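Local coordinates for protein putative glutaryl-CoA dehydrogenase (Thermus thermophilus, PDB 2EBA) that belongs to the acyl-CoA dehydrogenase family of flavoproteins, binding flavin-adenine dinucleotide in a four-chain assembly, at residues L256-Y260 against M290-H294; E83-S87 against R353-L358; A249-M253 against W293-L298. One frame throughout, in Å; residues are numbered along the deposited sequence.

Interaction 1: residues L256-Y260 against M290-H294; sequences LEAVY and MLAWH
The Y260 ring is met obliquely by M290 CB, 3.6 Å from Y260 CD1, and by L291 CD1 further out, while the imidazole of H294 takes L256 CB at its edge, with H294 CD2 4.2 Å from L256 CB, and E257 CB obliquely. These residues join helices 235-269 and 281-309, an antiparallel pair in the helical C-terminal domain of the acyl-CoA dehydrogenase fold. The two short segments run at 166°, their axes 10.4 Å apart at closest, and side chains fill the gap. L256 reaches the backbone opposite: with CG anti to its N (chi1 -157°) and an extended chain, its CD2 lies 3.6 Å from M290 O and its CD1 3.9 Å from H294 N. M290 is modelled with a bend at chi3 (75°) that turns its methyl toward V259 and Y260, but CE lies too near Y260 CA and its exact place is doubtful. The polar ends have partners on the N-terminal part of the chain: Y80 OH is hydrogen-bonded to both H294 NE2 and E257 OE2, and R23 and R84 form salt bridges with E257 OE1. I379 of the second subunit packs on Y260 and L291. Y260 OH sits 3.7 Å from L291 CD1.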
loop_
_atom_site.group_PDB
_atom_site.type_symbol
_atom_site.label_atom_id
_atom_site.label_comp_id
_atom_site.label_asym_id
_atom_site.label_seq_id
_atom_site.Cartn_x
_atom_site.Cartn_y
_atom_site.Cartn_z
ATOM N N LEU A 256 13.685 -14.938 -0.498
ATOM C CA LEU A 256 13.524 -13.700 -1.252
ATOM C C LEU A 256 14.535 -13.697 -2.390
ATOM O O LEU A 256 14.218 -13.315 -3.501
ATOM C CB LEU A 256 13.740 -12.482 -0.348
ATOM C CG LEU A 256 13.097 -11.158 -0.808
ATOM C CD1 LEU A 256 13.248 -10.082 0.254
ATOM C CD2 LEU A 256 13.738 -10.700 -2.089
ATOM N N GLU A 257 15.762 -14.119 -2.115
ATOM C CA GLU A 257 16.770 -14.197 -3.171
ATOM C C GLU A 257 16.305 -15.210 -4.237
ATOM O O GLU A 257 16.488 -15.007 -5.436
ATOM C CB GLU A 257 18.125 -14.636 -2.593
ATOM C CG GLU A 257 19.090 -15.189 -3.644
ATOM C CD GLU A 257 20.436 -15.589 -3.083
ATOM O OE1 GLU A 257 21.109 -16.419 -3.722
ATOM O OE2 GLU A 257 20.839 -15.071 -2.020
ATOM N N ALA A 258 15.689 -16.296 -3.788
ATOM C CA ALA A 258 15.220 -17.315 -4.706
ATOM C C ALA A 258 14.165 -16.800 -5.688
ATOM O O ALA A 258 14.299 -16.998 -6.892
ATOM C CB ALA A 258 14.674 -18.504 -3.932
ATOM N N VAL A 259 13.122 -16.142 -5.189
ATOM C CA VAL A 259 12.068 -15.643 -6.078
ATOM C C VAL A 259 12.517 -14.444 -6.902
ATOM O O VAL A 259 12.068 -14.243 -8.030
ATOM C CB VAL A 259 10.780 -15.251 -5.297
ATOM C CG1 VAL A 259 10.265 -16.444 -4.519
ATOM C CG2 VAL A 259 11.059 -14.074 -4.368
ATOM N N TYR A 260 13.405 -13.640 -6.330
ATOM C CA TYR A 260 13.912 -12.461 -7.017
ATOM C C TYR A 260 14.765 -12.900 -8.193
ATOM O O TYR A 260 14.557 -12.480 -9.328
ATOM C CB TYR A 260 14.746 -11.628 -6.048
ATOM C CG TYR A 260 15.644 -10.602 -6.703
ATOM C CD1 TYR A 260 15.158 -9.349 -7.101
ATOM C CD2 TYR A 260 16.999 -10.875 -6.900
ATOM C CE1 TYR A 260 16.012 -8.391 -7.679
ATOM C CE2 TYR A 260 17.855 -9.931 -7.472
ATOM C CZ TYR A 260 17.362 -8.697 -7.855
ATOM O OH TYR A 260 18.254 -7.796 -8.400
ATOM N N MET A 290 11.976 -5.538 -4.720
ATOM C CA MET A 290 12.505 -6.807 -4.241
ATOM C C MET A 290 13.941 -6.656 -3.753
ATOM O O MET A 290 14.302 -7.172 -2.696
ATOM C CB MET A 290 12.434 -7.867 -5.343
ATOM C CG MET A 290 11.019 -8.279 -5.717
ATOM S SD MET A 290 10.981 -9.598 -6.945
ATOM C CE MET A 290 11.435 -11.010 -5.941
ATOM N N LEU A 291 14.758 -5.947 -4.526
ATOM C CA LEU A 291 16.144 -5.749 -4.159
ATOM C C LEU A 291 16.270 -4.873 -2.918
ATOM O O LEU A 291 17.069 -5.156 -2.031
ATOM C CB LEU A 291 16.905 -5.125 -5.331
ATOM C CG LEU A 291 18.412 -4.977 -5.144
ATOM C CD1 LEU A 291 19.073 -6.340 -5.113
ATOM C CD2 LEU A 291 18.977 -4.150 -6.268
ATOM N N ALA A 292 15.475 -3.812 -2.856
ATOM C CA ALA A 292 15.513 -2.902 -1.719
ATOM C C ALA A 292 15.182 -3.657 -0.447
ATOM O O ALA A 292 15.894 -3.569 0.546
ATOM C CB ALA A 292 14.524 -1.751 -1.921
ATOM N N TRP A 293 14.098 -4.420 -0.483
ATOM C CA TRP A 293 13.693 -5.173 0.692
ATOM C C TRP A 293 14.762 -6.157 1.150
ATOM O O TRP A 293 15.036 -6.281 2.333
ATOM C CB TRP A 293 12.402 -5.916 0.401
ATOM C CG TRP A 293 11.219 -5.026 0.313
ATOM C CD1 TRP A 293 11.074 -3.804 0.883
ATOM C CD2 TRP A 293 9.975 -5.324 -0.324
ATOM N NE1 TRP A 293 9.813 -3.315 0.645
ATOM C CE2 TRP A 293 9.116 -4.232 -0.097
ATOM C CE3 TRP A 293 9.501 -6.414 -1.063
ATOM C CZ2 TRP A 293 7.803 -4.193 -0.585
ATOM C CZ3 TRP A 293 8.199 -6.381 -1.549
ATOM C CH2 TRP A 293 7.364 -5.275 -1.309
ATOM N N HIS A 294 15.356 -6.859 0.200
ATOM C CA HIS A 294 16.384 -7.825 0.519
ATOM C C HIS A 294 17.571 -7.190 1.218
ATOM O O HIS A 294 18.095 -7.744 2.169
ATOM C CB HIS A 294 16.840 -8.541 -0.746
ATOM C CG HIS A 294 17.825 -9.635 -0.493
ATOM N ND1 HIS A 294 19.185 -9.414 -0.427
ATOM C CD2 HIS A 294 17.648 -10.961 -0.276
ATOM C CE1 HIS A 294 19.799 -10.558 -0.184
ATOM N NE2 HIS A 294 18.893 -11.510 -0.086
#

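Interaction 2: residues E83-S87 against R353-L358; sequences ERVDS and RHMLNL
The turn between helices 72-85 and 87-107 lies against helix 351-361, with S87 CA 6.2 Å from N357 CA and D86 in an extended conformation (phi -164°) that breaks the helical run. R353 reaches this turn by a bend at chi3 (54°) and works mainly through one nitrogen: NH1 donates to V85 O at 2.8 Å, in the carbonyl plane on a lone pair, and makes a salt bridge to D86 OD1 at 2.7 Å, using the anti lone pair of the carboxylate. NH2 adds a weak bond to V85 O. H354 lies with one face under R353 NH1, which sits toward the ring's rim, and directs its edge at main-chain oxygens; its CE1 is 3.3 Å from E83 O. On the same ring, ND1 is hydrogen-bonded to a water at 2.7 Å, and that water accepts from S87 N at 2.9 Å. S87 OG, itself 3.7 Å from N357 CB, donates to E83 OE2 at 2.7 Å, and E83 OE1 pairs with R90. D86 OD2 bonds G88 N, making D86 an N-cap whose carboxylate serves a helix start with one oxygen and R353 with the other, at the seam between the N- and C-terminal helical domains of the acyl-CoA dehydrogenase fold.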
loop_
_atom_site.group_PDB
_atom_site.type_symbol
_atom_site.label_atom_id
_atom_site.label_comp_id
_atom_site.label_asym_id
_atom_site.label_seq_id
_atom_site.Cartn_x
_atom_site.Cartn_y
_atom_site.Cartn_z
ATOM N N GLU A 83 16.105 -22.006 3.685
ATOM C CA GLU A 83 14.857 -21.393 3.232
ATOM C C GLU A 83 14.883 -21.068 1.757
ATOM O O GLU A 83 13.872 -21.158 1.065
ATOM C CB GLU A 83 14.590 -20.113 4.014
ATOM C CG GLU A 83 13.166 -19.609 3.898
ATOM C CD GLU A 83 12.480 -19.533 5.245
ATOM O OE1 GLU A 83 13.180 -19.217 6.235
ATOM O OE2 GLU A 83 11.255 -19.776 5.309
ATOM N N ARG A 84 16.048 -20.689 1.252
ATOM C CA ARG A 84 16.201 -20.356 -0.149
ATOM C C ARG A 84 15.776 -21.568 -1.008
ATOM O O ARG A 84 15.373 -21.430 -2.170
ATOM C CB ARG A 84 17.637 -20.016 -0.408
ATOM C CG ARG A 84 17.998 -19.699 -1.824
ATOM C CD ARG A 84 19.473 -19.362 -1.776
ATOM N NE ARG A 84 20.157 -19.437 -3.060
ATOM C CZ ARG A 84 20.429 -20.569 -3.718
ATOM N NH1 ARG A 84 20.068 -21.760 -3.225
ATOM N NH2 ARG A 84 21.089 -20.521 -4.873
ATOM N N VAL A 85 15.897 -22.756 -0.429
ATOM C CA VAL A 85 15.485 -23.947 -1.155
ATOM C C VAL A 85 13.992 -24.114 -0.862
ATOM O O VAL A 85 13.173 -24.113 -1.778
ATOM C CB VAL A 85 16.239 -25.191 -0.679
ATOM C CG1 VAL A 85 15.722 -26.396 -1.417
ATOM C CG2 VAL A 85 17.731 -25.024 -0.917
ATOM N N ASP A 86 13.657 -24.254 0.422
ATOM C CA ASP A 86 12.276 -24.408 0.862
ATOM C C ASP A 86 12.148 -24.142 2.363
ATOM O O ASP A 86 12.974 -24.608 3.147
ATOM C CB ASP A 86 11.777 -25.814 0.562
ATOM C CG ASP A 86 10.285 -25.963 0.807
ATOM O OD1 ASP A 86 9.490 -25.596 -0.088
ATOM O OD2 ASP A 86 9.910 -26.425 1.906
ATOM N N SER A 87 11.108 -23.400 2.752
ATOM C CA SER A 87 10.860 -23.060 4.156
ATOM C C SER A 87 10.677 -24.310 5.032
ATOM O O SER A 87 10.939 -24.281 6.233
ATOM C CB SER A 87 9.609 -22.169 4.288
ATOM O OG SER A 87 9.691 -20.982 3.515
ATOM N N ARG A 353 5.576 -21.831 -4.858
ATOM C CA ARG A 353 5.831 -22.750 -3.749
ATOM C C ARG A 353 6.315 -21.909 -2.559
ATOM O O ARG A 353 5.877 -22.113 -1.430
ATOM C CB ARG A 353 6.882 -23.795 -4.138
ATOM C CG ARG A 353 7.314 -24.706 -2.998
ATOM C CD ARG A 353 8.218 -25.817 -3.511
ATOM N NE ARG A 353 9.358 -25.301 -4.267
ATOM C CZ ARG A 353 10.405 -24.687 -3.721
ATOM N NH1 ARG A 353 10.460 -24.513 -2.411
ATOM N NH2 ARG A 353 11.391 -24.242 -4.482
ATOM N N HIS A 354 7.213 -20.960 -2.822
ATOM C CA HIS A 354 7.691 -20.058 -1.778
ATOM C C HIS A 354 6.527 -19.144 -1.331
ATOM O O HIS A 354 6.355 -18.869 -0.136
ATOM C CB HIS A 354 8.855 -19.197 -2.300
ATOM C CG HIS A 354 10.165 -19.923 -2.388
ATOM N ND1 HIS A 354 10.854 -20.353 -1.275
ATOM C CD2 HIS A 354 10.933 -20.251 -3.452
ATOM C CE1 HIS A 354 11.990 -20.912 -1.650
ATOM N NE2 HIS A 354 12.065 -20.861 -2.967
ATOM N N MET A 355 5.736 -18.679 -2.292
ATOM C CA MET A 355 4.578 -17.847 -1.984
ATOM C C MET A 355 3.688 -18.508 -0.935
ATOM O O MET A 355 3.353 -17.903 0.084
ATOM C CB MET A 355 3.772 -17.561 -3.253
ATOM C CG MET A 355 2.800 -16.399 -3.121
ATOM S SD MET A 355 1.520 -16.415 -4.391
ATOM C CE MET A 355 2.282 -15.399 -5.654
ATOM N N LEU A 356 3.311 -19.755 -1.196
ATOM C CA LEU A 356 2.476 -20.536 -0.275
ATOM C C LEU A 356 3.166 -20.812 1.057
ATOM O O LEU A 356 2.585 -20.599 2.119
ATOM C CB LEU A 356 2.025 -21.852 -0.939
ATOM C CG LEU A 356 0.886 -21.702 -1.981
ATOM C CD1 LEU A 356 0.634 -23.001 -2.723
ATOM C CD2 LEU A 356 -0.391 -21.252 -1.282
ATOM N N ASN A 357 4.402 -21.288 1.005
ATOM C CA ASN A 357 5.166 -21.556 2.217
ATOM C C ASN A 357 5.226 -20.314 3.108
ATOM O O ASN A 357 4.965 -20.388 4.315
ATOM C CB ASN A 357 6.590 -21.976 1.854
ATOM C CG ASN A 357 6.675 -23.414 1.401
ATOM O OD1 ASN A 357 7.677 -23.846 0.822
ATOM N ND2 ASN A 357 5.633 -24.168 1.679
ATOM N N LEU A 358 5.561 -19.171 2.504
ATOM C CA LEU A 358 5.680 -17.921 3.256
ATOM C C LEU A 358 4.401 -17.457 3.926
ATOM O O LEU A 358 4.429 -16.634 4.844
ATOM C CB LEU A 358 6.243 -16.819 2.363
ATOM C CG LEU A 358 7.750 -16.957 2.127
ATOM C CD1 LEU A 358 8.212 -15.931 1.114
ATOM C CD2 LEU A 358 8.495 -16.789 3.452
HETATM O O HOH W 1 9.757 -21.617 0.847
#

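Interaction 3: residues A249-M253 against W293-L298; sequences AWGAM and WHTEGL
M253 CG and SD pack against the backbone of G297 and L298, and this is where the contact is tight. G297 has no side chain, so the sulfur comes down to the main chain: M253 SD is 3.7 Å from G297 CA, and M253 CG 3.8 Å from L298 N. CG stands anti to the carbonyl carbon (chi1 -77°), and bends further along bring the methyl toward H294. That methyl is modelled too close to H294 CA, so the outer end of M253 is doubtful. The main-chain M253 O lies at the edge of the H294 ring, in its plane, 3.2 Å from H294 CD2; the strongest polar partner of that histidine is Y80 OH.

Helices 235-269 and 281-309 meet here too, as antiparallel neighbours in the helical C-terminal domain, crossing at -154° with segment axes 9.6 Å apart at closest.

One turn back toward the N-terminus of helix 235-269 the fit is looser. W250 touches the other segment only obliquely, W250 CZ3 to L298 CD2 at 4.3 Å, and the same methyl is 4.2 Å from M253 CB. The indole of W250 packs further along helix 281-309, on A301 and A305, and meets F246 edge-to-face. Helix 281-309 turns another side to the second subunit, where E296 OE1 forms a salt bridge with K328 of that subunit, while E296 OE2 pairs with K328 of its own chain.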
loop_
_atom_site.group_PDB
_atom_site.type_symbol
_atom_site.label_atom_id
_atom_site.label_comp_id
_atom_site.label_asym_id
_atom_site.label_seq_id
_atom_site.Cartn_x
_atom_site.Cartn_y
_atom_site.Cartn_z
ATOM N N ALA A 249 14.208 -14.713 10.471
ATOM C CA ALA A 249 14.436 -13.405 9.873
ATOM C C ALA A 249 15.512 -13.566 8.805
ATOM O O ALA A 249 15.534 -12.849 7.798
ATOM C CB ALA A 249 14.873 -12.415 10.918
ATOM N N TRP A 250 16.398 -14.526 9.021
ATOM C CA TRP A 250 17.453 -14.790 8.068
ATOM C C TRP A 250 16.949 -15.585 6.885
ATOM O O TRP A 250 17.135 -15.173 5.749
ATOM C CB TRP A 250 18.591 -15.549 8.714
ATOM C CG TRP A 250 19.535 -14.683 9.441
ATOM C CD1 TRP A 250 19.473 -14.323 10.746
ATOM C CD2 TRP A 250 20.736 -14.117 8.919
ATOM N NE1 TRP A 250 20.571 -13.576 11.082
ATOM C CE2 TRP A 250 21.366 -13.435 9.978
ATOM C CE3 TRP A 250 21.344 -14.123 7.656
ATOM C CZ2 TRP A 250 22.586 -12.768 9.820
ATOM C CZ3 TRP A 250 22.546 -13.466 7.494
ATOM C CH2 TRP A 250 23.162 -12.794 8.575
ATOM N N GLY A 251 16.329 -16.729 7.148
ATOM C CA GLY A 251 15.809 -17.564 6.078
ATOM C C GLY A 251 14.883 -16.822 5.120
ATOM O O GLY A 251 14.906 -17.074 3.912
ATOM N N ALA A 252 14.069 -15.911 5.658
ATOM C CA ALA A 252 13.131 -15.118 4.860
ATOM C C ALA A 252 13.861 -14.433 3.724
ATOM O O ALA A 252 13.357 -14.336 2.601
ATOM C CB ALA A 252 12.445 -14.071 5.739
ATOM N N MET A 253 15.066 -13.956 4.020
ATOM C CA MET A 253 15.883 -13.264 3.033
ATOM C C MET A 253 16.390 -14.222 1.962
ATOM O O MET A 253 16.659 -13.814 0.832
ATOM C CB MET A 253 17.062 -12.560 3.711
ATOM C CG MET A 253 16.690 -11.267 4.417
ATOM S SD MET A 253 15.235 -10.477 3.703
ATOM C CE MET A 253 15.915 -9.831 2.177
ATOM N N TRP A 293 14.098 -4.420 -0.483
ATOM C CA TRP A 293 13.693 -5.173 0.692
ATOM C C TRP A 293 14.762 -6.157 1.150
ATOM O O TRP A 293 15.036 -6.281 2.333
ATOM C CB TRP A 293 12.402 -5.916 0.401
ATOM C CG TRP A 293 11.219 -5.026 0.313
ATOM C CD1 TRP A 293 11.074 -3.804 0.883
ATOM C CD2 TRP A 293 9.975 -5.324 -0.324
ATOM N NE1 TRP A 293 9.813 -3.315 0.645
ATOM C CE2 TRP A 293 9.116 -4.232 -0.097
ATOM C CE3 TRP A 293 9.501 -6.414 -1.063
ATOM C CZ2 TRP A 293 7.803 -4.193 -0.585
ATOM C CZ3 TRP A 293 8.199 -6.381 -1.549
ATOM C CH2 TRP A 293 7.364 -5.275 -1.309
ATOM N N HIS A 294 15.356 -6.859 0.200
ATOM C CA HIS A 294 16.384 -7.825 0.519
ATOM C C HIS A 294 17.571 -7.190 1.218
ATOM O O HIS A 294 18.095 -7.744 2.169
ATOM C CB HIS A 294 16.840 -8.541 -0.746
ATOM C CG HIS A 294 17.825 -9.635 -0.493
ATOM N ND1 HIS A 294 19.185 -9.414 -0.427
ATOM C CD2 HIS A 294 17.648 -10.961 -0.276
ATOM C CE1 HIS A 294 19.799 -10.558 -0.184
ATOM N NE2 HIS A 294 18.893 -11.510 -0.086
ATOM N N THR A 295 17.989 -6.021 0.745
ATOM C CA THR A 295 19.115 -5.305 1.333
ATOM C C THR A 295 18.777 -4.873 2.756
ATOM O O THR A 295 19.599 -4.994 3.658
ATOM C CB THR A 295 19.460 -4.068 0.478
ATOM O OG1 THR A 295 19.772 -4.494 -0.856
ATOM C CG2 THR A 295 20.635 -3.315 1.060
ATOM N N GLU A 296 17.563 -4.367 2.945
ATOM C CA GLU A 296 17.098 -3.927 4.250
ATOM C C GLU A 296 17.044 -5.121 5.194
ATOM O O GLU A 296 17.455 -5.042 6.343
ATOM C CB GLU A 296 15.707 -3.304 4.119
ATOM C CG GLU A 296 15.718 -1.949 3.443
ATOM C CD GLU A 296 14.331 -1.420 3.149
ATOM O OE1 GLU A 296 14.219 -0.216 2.838
ATOM O OE2 GLU A 296 13.361 -2.201 3.211
ATOM N N GLY A 297 16.548 -6.238 4.686
ATOM C CA GLY A 297 16.440 -7.432 5.498
ATOM C C GLY A 297 17.756 -8.002 5.969
ATOM O O GLY A 297 17.874 -8.368 7.121
ATOM N N LEU A 298 18.739 -8.097 5.082
ATOM C CA LEU A 298 20.047 -8.623 5.471
ATOM C C LEU A 298 20.690 -7.792 6.567
ATOM O O LEU A 298 21.296 -8.335 7.495
ATOM C CB LEU A 298 21.000 -8.672 4.282
ATOM C CG LEU A 298 20.952 -9.895 3.383
ATOM C CD1 LEU A 298 22.183 -9.874 2.506
ATOM C CD2 LEU A 298 20.942 -11.176 4.214
#

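How the interactions relate
All three contacts are largely buried, but they join different parts. Interactions 1 and 3 are successive stations along one helix pair, 235-269 with 281-309, sharing W293 and H294; both are mostly apolar, and both have residues reaching the second subunit. Interaction 2, nearest the chain's centre, instead ties the N-terminal domain to helix 351-361 through charge, main-chain oxygens and water, and M355 and L356 there pack on the third subunit. Helix 235-269 links the sets: E257 of interaction 1 forms a salt bridge with R84 of interaction 2, A258 and V259 pack on H354, and E83 packs against G251 and A252 of interaction 3.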